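Local structure of PTS-dependent dihydroxyacetone kinase operon regulatory protein (Escherichia coli, 4LRZ) at residues Ala17-Arg22 with Cys108-Ile113; Ala52-Gly57 with Cys83-Asn88; Leu288-Glu293 with Thr297-Leu302. The protein activates transcription of the dhaKLM operon from a sigma-70 promoter and represses its own expression, the chain described being its N-terminal sensor region with GAF and PAS domains. One frame throughout, in Å; residues are numbered along the deposited sequence.

Interaction 1 of 3, residues Ala17-Arg22 with Cys108-Ile113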
loop_
_atom_site.group_PDB
_atom_site.type_symbol
_atom_site.label_atom_id
_atom_site.label_comp_id
_atom_site.label_asym_id
_atom_site.label_seq_id
_atom_site.Cartn_x
_atom_site.Cartn_y
_atom_site.Cartn_z
ATOM N N ALA F 17 21.496 26.434 11.908
ATOM C CA ALA F 17 22.429 26.992 12.863
ATOM C C ALA F 17 23.019 25.901 13.753
ATOM O O ALA F 17 24.213 25.885 13.999
ATOM C CB ALA F 17 21.722 28.075 13.725
ATOM N N THR F 18 22.167 24.995 14.218
ATOM C CA THR F 18 22.574 23.867 15.041
ATOM C C THR F 18 23.510 22.950 14.264
ATOM O O THR F 18 24.535 22.504 14.797
ATOM C CB THR F 18 21.336 23.082 15.489
ATOM O OG1 THR F 18 20.516 23.960 16.270
ATOM C CG2 THR F 18 21.714 21.874 16.323
ATOM N N SER F 19 23.153 22.704 12.997
ATOM C CA SER F 19 23.978 21.935 12.083
ATOM C C SER F 19 25.353 22.575 11.872
ATOM O O SER F 19 26.379 21.888 11.870
ATOM C CB SER F 19 23.272 21.745 10.746
ATOM O OG SER F 19 24.164 21.180 9.790
ATOM N N TRP F 20 25.363 23.892 11.690
ATOM C CA TRP F 20 26.600 24.652 11.621
ATOM C C TRP F 20 27.474 24.476 12.855
ATOM O O TRP F 20 28.670 24.314 12.712
ATOM C CB TRP F 20 26.308 26.109 11.418
ATOM C CG TRP F 20 25.897 26.487 10.028
ATOM C CD1 TRP F 20 25.577 25.647 8.984
ATOM C CD2 TRP F 20 25.682 27.822 9.547
ATOM N NE1 TRP F 20 25.223 26.383 7.883
ATOM C CE2 TRP F 20 25.272 27.716 8.193
ATOM C CE3 TRP F 20 25.827 29.104 10.121
ATOM C CZ2 TRP F 20 25.003 28.849 7.392
ATOM C CZ3 TRP F 20 25.541 30.233 9.329
ATOM C CH2 TRP F 20 25.127 30.095 7.980
ATOM N N GLU F 21 26.884 24.485 14.054
ATOM C CA GLU F 21 27.669 24.233 15.287
ATOM C C GLU F 21 28.328 22.852 15.300
ATOM O O GLU F 21 29.408 22.724 15.833
ATOM C CB GLU F 21 26.864 24.398 16.601
ATOM C CG GLU F 21 26.256 25.797 16.896
ATOM C CD GLU F 21 25.387 25.842 18.209
ATOM O OE1 GLU F 21 24.915 24.756 18.684
ATOM O OE2 GLU F 21 25.179 26.969 18.764
ATOM N N ARG F 22 27.683 21.822 14.745
ATOM C CA ARG F 22 28.308 20.481 14.688
ATOM C C ARG F 22 29.460 20.474 13.687
ATOM O O ARG F 22 30.535 19.923 13.946
ATOM C CB ARG F 22 27.293 19.397 14.339
ATOM C CG ARG F 22 26.132 19.263 15.342
ATOM C CD ARG F 22 25.268 18.005 15.030
ATOM N NE ARG F 22 24.542 18.081 13.753
ATOM C CZ ARG F 22 23.320 18.606 13.617
ATOM N NH1 ARG F 22 22.673 19.110 14.675
ATOM N NH2 ARG F 22 22.739 18.631 12.418
ATOM N N CYS F 108 27.292 11.420 1.594
ATOM C CA CYS F 108 26.961 12.833 1.686
ATOM C C CYS F 108 26.615 13.203 3.116
ATOM O O CYS F 108 25.935 14.239 3.356
ATOM C CB CYS F 108 25.720 13.137 0.817
ATOM S SG CYS F 108 25.905 12.694 -0.903
ATOM N N ALA F 109 27.089 12.385 4.060
ATOM C CA ALA F 109 26.987 12.700 5.493
ATOM C C ALA F 109 27.359 14.146 5.796
ATOM O O ALA F 109 28.100 14.794 5.054
ATOM C CB ALA F 109 27.789 11.694 6.373
ATOM N N GLU F 110 26.733 14.659 6.846
ATOM C CA GLU F 110 26.948 15.996 7.302
ATOM C C GLU F 110 28.404 16.163 7.700
ATOM O O GLU F 110 28.956 17.248 7.535
ATOM C CB GLU F 110 26.102 16.223 8.546
ATOM C CG GLU F 110 26.139 17.637 9.049
ATOM C CD GLU F 110 25.178 17.843 10.214
ATOM O OE1 GLU F 110 25.381 17.206 11.263
ATOM O OE2 GLU F 110 24.195 18.622 10.077
ATOM N N GLY F 111 28.990 15.103 8.264
ATOM C CA GLY F 111 30.389 15.117 8.697
ATOM C C GLY F 111 31.339 15.141 7.499
ATOM O O GLY F 111 32.547 15.291 7.673
ATOM N N ILE F 112 30.805 15.007 6.276
ATOM C CA ILE F 112 31.701 15.032 5.095
ATOM C C ILE F 112 31.456 16.273 4.231
ATOM O O ILE F 112 32.392 16.942 3.780
ATOM C CB ILE F 112 31.567 13.757 4.230
ATOM C CG1 ILE F 112 31.699 12.505 5.099
ATOM C CG2 ILE F 112 32.557 13.784 3.074
ATOM C CD1 ILE F 112 31.563 11.195 4.353
ATOM N N ILE F 113 30.201 16.610 3.995
ATOM C CA ILE F 113 29.948 17.705 3.064
ATOM C C ILE F 113 29.338 18.917 3.759
ATOM O O ILE F 113 29.010 19.899 3.103
ATOM C CB ILE F 113 29.103 17.265 1.784
ATOM C CG1 ILE F 113 27.646 16.877 2.162
ATOM C CG2 ILE F 113 29.859 16.185 0.953
ATOM C CD1 ILE F 113 26.737 16.723 0.991
#
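Ser19 and Arg22 reach from one side of the N-terminal helix 14-26 to the carboxylate of Glu110, forming a buried salt bridge reinforced by a hydroxyl hydrogen bond. The acid sits in the first turn of the short helix 110-113, for which Ala109 is the N-cap residue, within the GAF domain. The contact therefore ties the start of the chain to a turn far along the sequence, and it illustrates how one carboxylate can join two backbones although the nearest CA atoms, those of Ser19 and Glu110, are 8.2 Å apart.

Arg22 approaches side-on and uses two nitrogens, one for each oxygen. NE lies 2.8 Å from Glu110 OE1, with the acceptor in the guanidinium plane and an N-H...O angle of 164°. NH2 is also 2.8 Å from Glu110 OE2 and meets its syn lone pair, though this bond is more bent and its acceptor is tilted from the guanidinium plane. The two planes are 32° apart, so the pairing is twisted instead of flat. Glu110 spans the gap because its CG stands anti to the backbone N (chi1 -174°) and the chain runs on extended; the arginine bends at chi3 and crosses it at about a right angle.

Ser19 OG donates to Glu110 OE2 over 2.6 Å, coming from above the carboxylate plane. The same hydroxyl is hydrogen-bonded to Thr115 OG1, while Ser119 and Ile123 of helix 117-124 pack against Glu110.

With three bonds from two residues, two of them on OE2, the carboxylate is fixed in both position and rotation. Burying an acid is costly, and here the neighbouring guanidinium supplies the compensating charge, which would be expected to keep Glu110 ionised.

Interaction 2 of 3, residues Ala52-Gly57 with Cys83-Asn88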
loop_
_atom_site.group_PDB
_atom_site.type_symbol
_atom_site.label_atom_id
_atom_site.label_comp_id
_atom_site.label_asym_id
_atom_site.label_seq_id
_atom_site.Cartn_x
_atom_site.Cartn_y
_atom_site.Cartn_z
ATOM N N ALA F 52 15.014 -3.605 -2.799
ATOM C CA ALA F 52 13.590 -3.413 -2.686
ATOM C C ALA F 52 13.237 -1.925 -2.770
ATOM O O ALA F 52 12.445 -1.526 -3.627
ATOM C CB ALA F 52 13.037 -4.085 -1.426
ATOM N N MET F 53 13.845 -1.098 -1.929
ATOM C CA MET F 53 13.579 0.341 -1.983
ATOM C C MET F 53 14.087 0.949 -3.314
ATOM O O MET F 53 13.495 1.878 -3.850
ATOM C CB MET F 53 14.183 1.055 -0.756
ATOM C CG MET F 53 14.232 2.623 -0.828
ATOM S SD MET F 53 15.908 3.382 -0.551
ATOM C CE MET F 53 16.861 2.189 -1.472
ATOM N N LEU F 54 15.176 0.418 -3.848
ATOM C CA LEU F 54 15.799 1.001 -5.038
ATOM C C LEU F 54 14.955 0.897 -6.263
ATOM O O LEU F 54 14.773 1.871 -6.998
ATOM C CB LEU F 54 17.123 0.287 -5.403
ATOM C CG LEU F 54 18.388 1.080 -5.182
ATOM C CD1 LEU F 54 19.593 0.321 -5.703
ATOM C CD2 LEU F 54 18.282 2.491 -5.780
ATOM N N THR F 55 14.483 -0.306 -6.520
ATOM C CA THR F 55 13.792 -0.535 -7.762
ATOM C C THR F 55 12.517 0.300 -7.760
ATOM O O THR F 55 12.159 0.860 -8.789
ATOM C CB THR F 55 13.519 -2.012 -8.027
ATOM O OG1 THR F 55 12.460 -2.436 -7.194
ATOM C CG2 THR F 55 14.744 -2.836 -7.726
ATOM N N LEU F 56 11.892 0.437 -6.594
ATOM C CA LEU F 56 10.668 1.227 -6.450
ATOM C C LEU F 56 11.003 2.705 -6.614
ATOM O O LEU F 56 10.355 3.442 -7.362
ATOM C CB LEU F 56 10.048 0.969 -5.090
ATOM C CG LEU F 56 9.477 -0.419 -4.776
ATOM C CD1 LEU F 56 8.886 -0.363 -3.386
ATOM C CD2 LEU F 56 8.345 -0.802 -5.759
ATOM N N GLY F 57 12.078 3.122 -5.955
ATOM C CA GLY F 57 12.555 4.488 -6.059
ATOM C C GLY F 57 12.941 4.933 -7.459
ATOM O O GLY F 57 12.697 6.081 -7.820
ATOM N N CYS F 83 24.464 7.383 1.456
ATOM C CA CYS F 83 25.215 6.942 0.291
ATOM C C CYS F 83 24.332 7.016 -0.952
ATOM O O CYS F 83 23.205 6.452 -0.955
ATOM C CB CYS F 83 25.690 5.505 0.503
ATOM S SG CYS F 83 26.801 4.878 -0.789
ATOM N N ILE F 84 24.819 7.713 -1.997
ATOM C CA ILE F 84 24.070 7.840 -3.257
ATOM C C ILE F 84 23.972 6.491 -3.955
ATOM O O ILE F 84 24.981 5.892 -4.329
ATOM C CB ILE F 84 24.669 8.870 -4.201
ATOM C CG1 ILE F 84 24.581 10.255 -3.577
ATOM C CG2 ILE F 84 23.880 8.872 -5.512
ATOM C CD1 ILE F 84 25.032 11.345 -4.451
ATOM N N LEU F 85 22.744 6.009 -4.117
ATOM C CA LEU F 85 22.479 4.697 -4.738
ATOM C C LEU F 85 22.199 4.827 -6.259
ATOM O O LEU F 85 22.615 3.981 -7.052
ATOM C CB LEU F 85 21.294 4.009 -4.042
ATOM C CG LEU F 85 21.495 3.630 -2.565
ATOM C CD1 LEU F 85 20.178 3.202 -1.959
ATOM C CD2 LEU F 85 22.529 2.506 -2.409
ATOM N N SER F 86 21.483 5.892 -6.636
ATOM C CA SER F 86 21.121 6.146 -8.038
ATOM C C SER F 86 20.897 7.631 -8.295
ATOM O O SER F 86 20.469 8.376 -7.400
ATOM C CB SER F 86 19.834 5.403 -8.354
ATOM O OG SER F 86 19.754 5.074 -9.739
ATOM N N ARG F 87 21.183 8.053 -9.523
ATOM C CA ARG F 87 20.979 9.426 -9.957
ATOM C C ARG F 87 20.270 9.467 -11.319
ATOM O O ARG F 87 20.536 8.638 -12.175
ATOM C CB ARG F 87 22.345 10.117 -10.103
ATOM C CG ARG F 87 23.192 10.089 -8.839
ATOM C CD ARG F 87 24.617 9.624 -9.110
ATOM N NE ARG F 87 25.235 10.434 -10.126
ATOM C CZ ARG F 87 25.433 10.040 -11.379
ATOM N NH1 ARG F 87 25.089 8.801 -11.777
ATOM N NH2 ARG F 87 25.999 10.886 -12.218
ATOM N N ASN F 88 19.409 10.440 -11.548
ATOM C CA ASN F 88 18.882 10.631 -12.894
ATOM C C ASN F 88 18.465 12.068 -13.026
ATOM O O ASN F 88 18.651 12.830 -12.064
ATOM C CB ASN F 88 17.744 9.645 -13.242
ATOM C CG ASN F 88 16.499 9.923 -12.475
ATOM O OD1 ASN F 88 15.405 10.027 -13.033
ATOM N ND2 ASN F 88 16.646 10.070 -11.190
#
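Met53 and Leu54, on helix 51-66, bring their side-chain ends against Leu85 in an apolar layer between this helix and strand 84-89, an outermost strand of the GAF domain's antiparallel sheet. The Met53 chain, bent at chi2 and chi3, delivers its methyl CE to Leu85 CD1 at 3.5 Å. Leu54 arrives beside it with a single branch: its CD2 packs on Leu85 CB at 3.8 Å and touches Ser86 CB more loosely, at 4.2 Å. One leucine thus presents two surfaces, its root to Leu54 and a branch tip to Met53.

Helix and strand run almost parallel, 8° apart, with their axes 9.6 Å from each other at closest approach, the arrangement of a helix laid along a sheet face. The strand is irregular just where the helix meets it. Leu85 and Ser86 both face Ile77 on strand 74-79, forming a classic beta bulge, and the consecutive side chains both set out toward the helix. While CB of Ser86 touches Leu54, a chi1 of -153° turns its OG to Gln58 OE1, with which it hydrogen-bonds, one turn further along the same helix. Tyr47 and Ile46 of helix 40-49 extend the apolar layer over Leu54 and Leu85, and Leu189 of the long helix 174-211 meets Met53.

Interaction 3 of 3, residues Leu288-Glu293 with Thr297-Leu302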
loop_
_atom_site.group_PDB
_atom_site.type_symbol
_atom_site.label_atom_id
_atom_site.label_comp_id
_atom_site.label_asym_id
_atom_site.label_seq_id
_atom_site.Cartn_x
_atom_site.Cartn_y
_atom_site.Cartn_z
ATOM N N LEU F 288 -22.014 -27.061 9.904
ATOM C CA LEU F 288 -22.073 -25.890 9.044
ATOM C C LEU F 288 -21.761 -24.665 9.845
ATOM O O LEU F 288 -22.457 -24.354 10.789
ATOM C CB LEU F 288 -23.435 -25.713 8.367
ATOM C CG LEU F 288 -23.418 -24.477 7.451
ATOM C CD1 LEU F 288 -22.934 -24.848 6.062
ATOM C CD2 LEU F 288 -24.780 -23.817 7.366
ATOM N N LYS F 289 -20.720 -23.962 9.431
ATOM C CA LYS F 289 -20.239 -22.777 10.126
ATOM C C LYS F 289 -20.474 -21.553 9.261
ATOM O O LYS F 289 -19.795 -21.365 8.269
ATOM C CB LYS F 289 -18.751 -22.932 10.454
ATOM C CG LYS F 289 -18.082 -21.710 11.035
ATOM C CD LYS F 289 -18.437 -21.479 12.500
ATOM C CE LYS F 289 -17.340 -20.722 13.199
ATOM N NZ LYS F 289 -17.857 -20.037 14.407
ATOM N N PRO F 290 -21.474 -20.738 9.607
ATOM C CA PRO F 290 -21.646 -19.429 8.939
ATOM C C PRO F 290 -20.505 -18.500 9.269
ATOM O O PRO F 290 -19.977 -18.558 10.382
ATOM C CB PRO F 290 -22.936 -18.868 9.574
ATOM C CG PRO F 290 -23.642 -20.076 10.181
ATOM C CD PRO F 290 -22.536 -21.012 10.600
ATOM N N ILE F 291 -20.120 -17.651 8.320
ATOM C CA ILE F 291 -19.172 -16.566 8.596
ATOM C C ILE F 291 -19.835 -15.279 8.163
ATOM O O ILE F 291 -20.130 -15.094 6.974
ATOM C CB ILE F 291 -17.843 -16.705 7.806
ATOM C CG1 ILE F 291 -17.117 -18.006 8.133
ATOM C CG2 ILE F 291 -16.912 -15.497 8.070
ATOM C CD1 ILE F 291 -16.042 -18.373 7.062
ATOM N N ILE F 292 -20.045 -14.378 9.108
ATOM C CA ILE F 292 -20.903 -13.222 8.876
ATOM C C ILE F 292 -20.023 -11.998 8.757
ATOM O O ILE F 292 -19.279 -11.680 9.683
ATOM C CB ILE F 292 -21.959 -13.081 10.012
ATOM C CG1 ILE F 292 -22.795 -14.371 10.098
ATOM C CG2 ILE F 292 -22.853 -11.807 9.798
ATOM C CD1 ILE F 292 -23.306 -14.715 11.504
ATOM N N GLU F 293 -20.066 -11.340 7.605
ATOM C CA GLU F 293 -19.143 -10.234 7.326
ATOM C C GLU F 293 -19.933 -9.072 6.744
ATOM O O GLU F 293 -21.057 -9.264 6.278
ATOM C CB GLU F 293 -18.040 -10.673 6.334
ATOM C CG GLU F 293 -16.943 -11.591 6.919
ATOM C CD GLU F 293 -15.948 -12.129 5.841
ATOM O OE1 GLU F 293 -16.322 -13.103 5.144
ATOM O OE2 GLU F 293 -14.812 -11.589 5.713
ATOM N N THR F 297 -22.785 -13.340 3.895
ATOM C CA THR F 297 -22.452 -14.500 4.696
ATOM C C THR F 297 -21.706 -15.490 3.828
ATOM O O THR F 297 -22.081 -15.713 2.693
ATOM C CB THR F 297 -23.720 -15.147 5.323
ATOM O OG1 THR F 297 -24.514 -14.115 5.919
ATOM C CG2 THR F 297 -23.351 -16.191 6.388
ATOM N N SER F 298 -20.622 -16.029 4.373
ATOM C CA SER F 298 -19.849 -17.103 3.789
ATOM C C SER F 298 -20.072 -18.328 4.672
ATOM O O SER F 298 -20.542 -18.195 5.828
ATOM C CB SER F 298 -18.361 -16.743 3.801
ATOM O OG SER F 298 -18.066 -15.773 2.825
ATOM N N PHE F 299 -19.702 -19.506 4.150
ATOM C CA PHE F 299 -19.925 -20.758 4.850
ATOM C C PHE F 299 -18.733 -21.676 4.873
ATOM O O PHE F 299 -17.934 -21.691 3.952
ATOM C CB PHE F 299 -21.131 -21.483 4.263
ATOM C CG PHE F 299 -22.425 -20.742 4.460
ATOM C CD1 PHE F 299 -23.137 -20.860 5.660
ATOM C CD2 PHE F 299 -22.919 -19.892 3.458
ATOM C CE1 PHE F 299 -24.335 -20.170 5.853
ATOM C CE2 PHE F 299 -24.133 -19.182 3.644
ATOM C CZ PHE F 299 -24.835 -19.322 4.847
ATOM N N ILE F 300 -18.593 -22.406 5.969
ATOM C CA ILE F 300 -17.711 -23.552 5.988
ATOM C C ILE F 300 -18.522 -24.789 6.306
ATOM O O ILE F 300 -19.348 -24.769 7.215
ATOM C CB ILE F 300 -16.602 -23.446 7.013
ATOM C CG1 ILE F 300 -15.679 -22.290 6.661
ATOM C CG2 ILE F 300 -15.805 -24.788 7.043
ATOM C CD1 ILE F 300 -14.566 -22.107 7.674
ATOM N N LEU F 301 -18.286 -25.847 5.543
ATOM C CA LEU F 301 -18.926 -27.125 5.776
ATOM C C LEU F 301 -17.871 -28.155 6.036
ATOM O O LEU F 301 -16.975 -28.358 5.208
ATOM C CB LEU F 301 -19.796 -27.523 4.587
ATOM C CG LEU F 301 -20.422 -28.910 4.580
ATOM C CD1 LEU F 301 -21.541 -29.002 5.616
ATOM C CD2 LEU F 301 -20.951 -29.222 3.213
ATOM N N LEU F 302 -17.968 -28.783 7.196
ATOM C CA LEU F 302 -17.070 -29.857 7.570
ATOM C C LEU F 302 -17.726 -31.224 7.515
ATOM O O LEU F 302 -18.857 -31.418 7.967
ATOM C CB LEU F 302 -16.476 -29.630 8.954
ATOM C CG LEU F 302 -15.666 -28.352 9.038
ATOM C CD1 LEU F 302 -16.462 -27.297 9.739
ATOM C CD2 LEU F 302 -14.458 -28.626 9.823
#
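Lys289 and Ile300 face each other as a hydrogen-bonded antiparallel pair, and Ile291 with Ser298 repeats the pattern two residues on. Lys289 N reaches Ile300 O at 2.7 Å in an almost straight bond of 177°, and Ile300 N returns one of 2.8 Å to Lys289 O. In the second pair Ile291 N lies 2.6 Å from Ser298 O, and Ser298 N closes the ring to Ile291 O. Pro290, which has no N-H to give, falls at a non-hydrogen-bonded position opposite Phe299, where none is called for between these strands.

Around this ladder the side chains sort onto two faces. Leu288, Pro290 and Ile292 share one with Thr297, Phe299 and Leu301: Leu288 CD2 approaches the phenyl ring obliquely, 3.8 Å from Phe299 CD1, and Pro290 CB lies 4.2 Å from Phe299 CE1. Ile292 and Thr297 run side by side. On the other face Ile291 CD1 meets Ile300 CG1 at 4.0 Å.

Further out, Leu258 of helix 256-264 packs on Leu288 and Leu301, and Trp219 meets the Phe299 ring. The opposite face turns to the second subunit, where Glu210 of that subunit forms a salt bridge with Lys289 NZ, and Glu293 OE2 is held by Arg200 and Asn203 of the same subunit. The segments 288-293 and 297-302, whose directions differ by 156°, belong to the hairpin of strands 281-293 and 296-304 in a five-stranded antiparallel sheet of order 2-1-5-4-3, the topology of a PAS domain.

Three kinds of chemistry serve three places in this sensor region. Interactions 1 and 2 are both buried; interaction 2 lies in the GAF domain and interaction 1 joins the N-terminal helix to it, the two touching where Cys108 SG packs on Ile84 CG1 at 3.9 Å. Yet the first relies on charge and hydroxyl bonding between two helices, whereas the second is an apolar helix-on-strand contact. Interaction 3 stands apart in the PAS domain, its centre about 61 Å from that of interaction 1. Only partly buried, it joins sequence neighbours through backbone bonds flanked by apolar side-chain contacts, and one of its faces meets a second subunit. None of the three shares a helix or strand with another.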